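Local coordinates for protein fluoroacetyl-CoA thioesterase (PDB 3KUV) that hydrolyses fluoroacetyl-CoA to fluoroacetate and CoA as a homodimeric hot-dog-fold thioesterase, thereby conferring fluoroacetate resistance on Streptomyces cattleya, at residues R6-V17 and P82-R93. The protein carries 1 engineered substitution. Residues are numbered along the deposited sequence; the frame is centred on the assembly and turned at random.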
loop_
_atom_site.group_PDB
_atom_site.type_symbol
_atom_site.label_atom_id
_atom_site.label_comp_id
_atom_site.label_asym_id
_atom_site.label_seq_id
_atom_site.Cartn_x
_atom_site.Cartn_y
_atom_site.Cartn_z
ATOM N N ARG B 6 16.839 -14.158 -13.258
ATOM C CA ARG B 6 17.916 -14.530 -12.343
ATOM C C ARG B 6 17.657 -14.219 -10.852
ATOM O O ARG B 6 17.590 -13.046 -10.425
ATOM C CB ARG B 6 19.316 -14.009 -12.755
ATOM C CG ARG B 6 19.340 -12.782 -13.738
ATOM C CD ARG B 6 20.794 -12.316 -14.082
ATOM N NE ARG B 6 21.167 -11.044 -13.421
ATOM C CZ ARG B 6 21.941 -10.933 -12.334
ATOM N NH1 ARG B 6 22.439 -12.010 -11.727
ATOM N NH2 ARG B 6 22.212 -9.726 -11.846
ATOM N N VAL B 7 17.606 -15.293 -10.082
ATOM C CA VAL B 7 17.462 -15.156 -8.610
ATOM C C VAL B 7 18.681 -14.444 -8.062
ATOM O O VAL B 7 19.839 -14.725 -8.445
ATOM C CB VAL B 7 17.252 -16.489 -7.932
ATOM C CG1 VAL B 7 17.425 -16.431 -6.406
ATOM C CG2 VAL B 7 15.876 -17.051 -8.234
ATOM N N GLY B 8 18.460 -13.462 -7.169
ATOM C CA GLY B 8 19.547 -12.706 -6.569
ATOM C C GLY B 8 19.948 -11.425 -7.310
ATOM O O GLY B 8 20.728 -10.623 -6.763
ATOM N N GLU B 9 19.452 -11.246 -8.523
ATOM C CA GLU B 9 19.609 -10.029 -9.279
ATOM C C GLU B 9 18.804 -8.878 -8.608
ATOM O O GLU B 9 17.688 -9.118 -8.058
ATOM C CB GLU B 9 19.049 -10.252 -10.686
ATOM C CG GLU B 9 19.160 -9.057 -11.551
ATOM C CD GLU B 9 18.582 -9.230 -12.988
ATOM O OE1 GLU B 9 17.443 -9.789 -13.159
ATOM O OE2 GLU B 9 19.264 -8.695 -13.913
ATOM N N ARG B 10 19.446 -7.738 -8.504
ATOM C CA ARG B 10 18.848 -6.541 -7.932
ATOM C C ARG B 10 18.488 -5.567 -9.027
ATOM O O ARG B 10 19.237 -5.354 -9.989
ATOM C CB ARG B 10 19.788 -5.835 -6.940
ATOM C CG ARG B 10 19.982 -6.689 -5.618
ATOM C CD ARG B 10 21.057 -6.135 -4.727
ATOM N NE ARG B 10 22.354 -6.330 -5.359
ATOM C CZ ARG B 10 23.483 -5.754 -4.907
ATOM N NH1 ARG B 10 23.449 -4.924 -3.871
ATOM N NH2 ARG B 10 24.626 -5.974 -5.511
ATOM N N PHE B 11 17.344 -4.951 -8.858
ATOM C CA PHE B 11 16.853 -3.939 -9.784
ATOM C C PHE B 11 16.588 -2.697 -8.941
ATOM O O PHE B 11 16.084 -2.786 -7.789
ATOM C CB PHE B 11 15.515 -4.330 -10.426
ATOM C CG PHE B 11 14.911 -3.157 -11.238
ATOM C CD1 PHE B 11 15.546 -2.659 -12.450
ATOM C CD2 PHE B 11 13.735 -2.525 -10.827
ATOM C CE1 PHE B 11 14.988 -1.572 -13.140
ATOM C CE2 PHE B 11 13.182 -1.487 -11.530
ATOM C CZ PHE B 11 13.792 -0.977 -12.658
ATOM N N THR B 12 16.976 -1.527 -9.453
ATOM C CA THR B 12 16.684 -0.261 -8.723
ATOM C C THR B 12 15.735 0.588 -9.472
ATOM O O THR B 12 15.794 0.655 -10.720
ATOM C CB THR B 12 17.913 0.525 -8.292
ATOM O OG1 THR B 12 18.469 1.042 -9.461
ATOM C CG2 THR B 12 18.984 -0.467 -7.750
ATOM N N HIS B 13 14.802 1.182 -8.747
ATOM C CA HIS B 13 13.804 2.058 -9.294
ATOM C C HIS B 13 13.817 3.378 -8.518
ATOM O O HIS B 13 13.598 3.400 -7.282
ATOM C CB HIS B 13 12.432 1.330 -9.135
ATOM C CG HIS B 13 11.281 2.114 -9.673
ATOM N ND1 HIS B 13 10.325 2.736 -8.896
ATOM C CD2 HIS B 13 10.901 2.264 -10.945
ATOM C CE1 HIS B 13 9.412 3.277 -9.684
ATOM N NE2 HIS B 13 9.737 3.014 -10.936
ATOM N N ASP B 14 14.073 4.509 -9.222
ATOM C CA ASP B 14 14.187 5.805 -8.550
ATOM C C ASP B 14 12.967 6.663 -8.887
ATOM O O ASP B 14 12.441 6.681 -10.027
ATOM C CB ASP B 14 15.432 6.610 -9.020
ATOM C CG ASP B 14 16.706 5.855 -8.822
ATOM O OD1 ASP B 14 16.897 5.242 -7.766
ATOM O OD2 ASP B 14 17.526 5.742 -9.753
ATOM N N PHE B 15 12.471 7.371 -7.863
ATOM C CA PHE B 15 11.240 8.144 -8.028
ATOM C C PHE B 15 11.306 9.364 -7.168
ATOM O O PHE B 15 11.341 9.272 -5.925
ATOM C CB PHE B 15 10.033 7.289 -7.540
ATOM C CG PHE B 15 8.715 8.001 -7.711
ATOM C CD1 PHE B 15 8.182 8.286 -8.994
ATOM C CD2 PHE B 15 7.999 8.354 -6.563
ATOM C CE1 PHE B 15 6.863 8.950 -9.053
ATOM C CE2 PHE B 15 6.750 8.937 -6.666
ATOM C CZ PHE B 15 6.200 9.237 -7.876
ATOM N N VAL B 16 11.348 10.552 -7.788
ATOM C CA VAL B 16 11.271 11.799 -7.000
ATOM C C VAL B 16 9.827 11.982 -6.508
ATOM O O VAL B 16 8.896 11.997 -7.319
ATOM C CB VAL B 16 11.674 12.994 -7.896
ATOM C CG1 VAL B 16 11.548 14.378 -7.103
ATOM C CG2 VAL B 16 13.140 12.836 -8.331
ATOM N N VAL B 17 9.628 12.054 -5.164
ATOM C CA VAL B 17 8.260 12.158 -4.666
ATOM C C VAL B 17 7.665 13.557 -4.969
ATOM O O VAL B 17 8.224 14.545 -4.479
ATOM C CB VAL B 17 8.284 11.940 -3.101
ATOM C CG1 VAL B 17 6.845 12.079 -2.474
ATOM C CG2 VAL B 17 8.865 10.516 -2.740
ATOM N N PRO B 82 7.787 15.457 0.087
ATOM C CA PRO B 82 7.964 15.645 -1.397
ATOM C C PRO B 82 9.295 16.315 -1.686
ATOM O O PRO B 82 9.845 17.103 -0.912
ATOM C CB PRO B 82 6.826 16.570 -1.772
ATOM C CG PRO B 82 5.734 16.294 -0.668
ATOM C CD PRO B 82 6.533 16.095 0.572
ATOM N N GLY B 83 9.883 15.873 -2.764
ATOM C CA GLY B 83 11.113 16.471 -3.293
ATOM C C GLY B 83 12.341 15.603 -3.093
ATOM O O GLY B 83 13.374 15.740 -3.849
ATOM N N LEU B 84 12.306 14.646 -2.160
ATOM C CA LEU B 84 13.378 13.621 -2.072
ATOM C C LEU B 84 13.154 12.526 -3.114
ATOM O O LEU B 84 12.048 12.361 -3.591
ATOM C CB LEU B 84 13.416 12.939 -0.646
ATOM C CG LEU B 84 13.873 13.946 0.424
ATOM C CD1 LEU B 84 13.861 13.204 1.729
ATOM C CD2 LEU B 84 15.287 14.499 0.225
ATOM N N THR B 85 14.240 11.809 -3.444
ATOM C CA THR B 85 14.131 10.684 -4.380
ATOM C C THR B 85 14.034 9.402 -3.513
ATOM O O THR B 85 14.960 9.122 -2.715
ATOM C CB THR B 85 15.373 10.585 -5.231
ATOM O OG1 THR B 85 15.553 11.828 -5.980
ATOM C CG2 THR B 85 15.321 9.432 -6.231
ATOM N N VAL B 86 12.980 8.651 -3.728
ATOM C CA VAL B 86 12.851 7.329 -3.096
ATOM C C VAL B 86 13.483 6.325 -4.096
ATOM O O VAL B 86 13.095 6.271 -5.315
ATOM C CB VAL B 86 11.397 6.975 -2.797
ATOM C CG1 VAL B 86 11.329 5.453 -2.350
ATOM C CG2 VAL B 86 10.910 7.863 -1.680
ATOM N N THR B 87 14.461 5.557 -3.652
ATOM C CA THR B 87 15.032 4.466 -4.466
ATOM C C THR B 87 14.514 3.170 -3.844
ATOM O O THR B 87 14.788 2.906 -2.672
ATOM C CB THR B 87 16.566 4.473 -4.457
ATOM O OG1 THR B 87 17.056 5.683 -5.079
ATOM C CG2 THR B 87 17.150 3.248 -5.175
ATOM N N VAL B 88 13.815 2.367 -4.658
ATOM C CA VAL B 88 13.412 1.027 -4.270
ATOM C C VAL B 88 14.456 0.078 -4.841
ATOM O O VAL B 88 14.767 0.161 -6.069
ATOM C CB VAL B 88 12.030 0.659 -4.818
ATOM C CG1 VAL B 88 11.675 -0.802 -4.522
ATOM C CG2 VAL B 88 10.911 1.585 -4.195
ATOM N N THR B 89 14.971 -0.847 -4.026
ATOM C CA THR B 89 15.816 -1.959 -4.535
ATOM C C THR B 89 14.975 -3.226 -4.432
ATOM O O THR B 89 14.437 -3.509 -3.321
ATOM C CB THR B 89 17.063 -2.085 -3.649
ATOM O OG1 THR B 89 17.810 -0.853 -3.777
ATOM C CG2 THR B 89 17.979 -3.200 -4.161
ATOM N N ALA B 90 14.785 -3.934 -5.532
ATOM C CA ALA B 90 13.985 -5.203 -5.547
ATOM C C ALA B 90 14.943 -6.330 -5.905
ATOM O O ALA B 90 15.643 -6.254 -6.907
ATOM C CB ALA B 90 12.923 -5.154 -6.593
ATOM N N GLU B 91 14.905 -7.394 -5.164
ATOM C CA GLU B 91 15.870 -8.493 -5.352
ATOM C C GLU B 91 15.034 -9.731 -5.472
ATOM O O GLU B 91 14.266 -10.105 -4.576
ATOM C CB GLU B 91 16.780 -8.564 -4.175
ATOM C CG GLU B 91 17.893 -9.572 -4.471
ATOM C CD GLU B 91 19.010 -9.600 -3.424
ATOM O OE1 GLU B 91 19.136 -8.670 -2.547
ATOM O OE2 GLU B 91 19.808 -10.573 -3.522
ATOM N N LEU B 92 15.172 -10.452 -6.571
ATOM C CA LEU B 92 14.373 -11.661 -6.818
ATOM C C LEU B 92 14.784 -12.814 -5.868
ATOM O O LEU B 92 15.998 -13.179 -5.826
ATOM C CB LEU B 92 14.506 -12.087 -8.290
ATOM C CG LEU B 92 13.624 -13.243 -8.630
ATOM C CD1 LEU B 92 12.122 -12.969 -8.479
ATOM C CD2 LEU B 92 13.869 -13.882 -10.047
ATOM N N ARG B 93 13.825 -13.424 -5.152
ATOM C CA ARG B 93 14.127 -14.575 -4.264
ATOM C C ARG B 93 13.865 -15.889 -4.930
ATOM O O ARG B 93 14.607 -16.857 -4.678
ATOM C CB ARG B 93 13.258 -14.525 -2.941
ATOM C CG ARG B 93 13.533 -13.270 -2.081
ATOM C CD ARG B 93 12.525 -13.369 -0.909
ATOM N NE ARG B 93 12.929 -14.422 0.057
ATOM C CZ ARG B 93 12.204 -14.893 1.052
ATOM N NH1 ARG B 93 10.931 -14.443 1.214
ATOM N NH2 ARG B 93 12.701 -15.782 1.876
#
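F11, H13 and F15 exchange paired backbone hydrogen bonds with A90, V88 and V86, joining strands 10-16 and 85-93 antiparallel, at 162°. On the face carrying R10, T12, D14 and V16, one side-chain bond crosses the strands: T87 OG1 donates to D14 OD1 over 2.7 Å. D14 and T87 lie side by side, and the hydroxyl reaches the carboxylate on its anti side, 31° out of plane. T87 turns OG1 anti to its carbonyl carbon (chi1 -64°), beside the backbone N, which brings it to the aspartate. Further along, R10 and E91 run alongside each other through their aliphatic parts, CG to CG 3.7 Å, while R10 NE stays 4.9 Å from E91 OE1, so any attraction is long-range. At one end V17 CG2 packs obliquely on V86 CG2 at 3.5 Å, and V17 N and O hydrogen-bond to L84 O and G83 N. At the other, a type II turn from R6 to E9, within which R6 NE and E9 OE2 form a salt bridge whose hydrogen bond is weak, presents G8 N to L92 O at 2.8 Å. In the five-stranded hot-dog sheet, strand 10-16 is outermost within the chain. Strand 99-107 hydrogen-bonds to the other edge of 85-96, and helix 42-57 packs against the face carrying F11 and H13, where H13 meets W51 and touches L48, in the segment assigned to substrate binding.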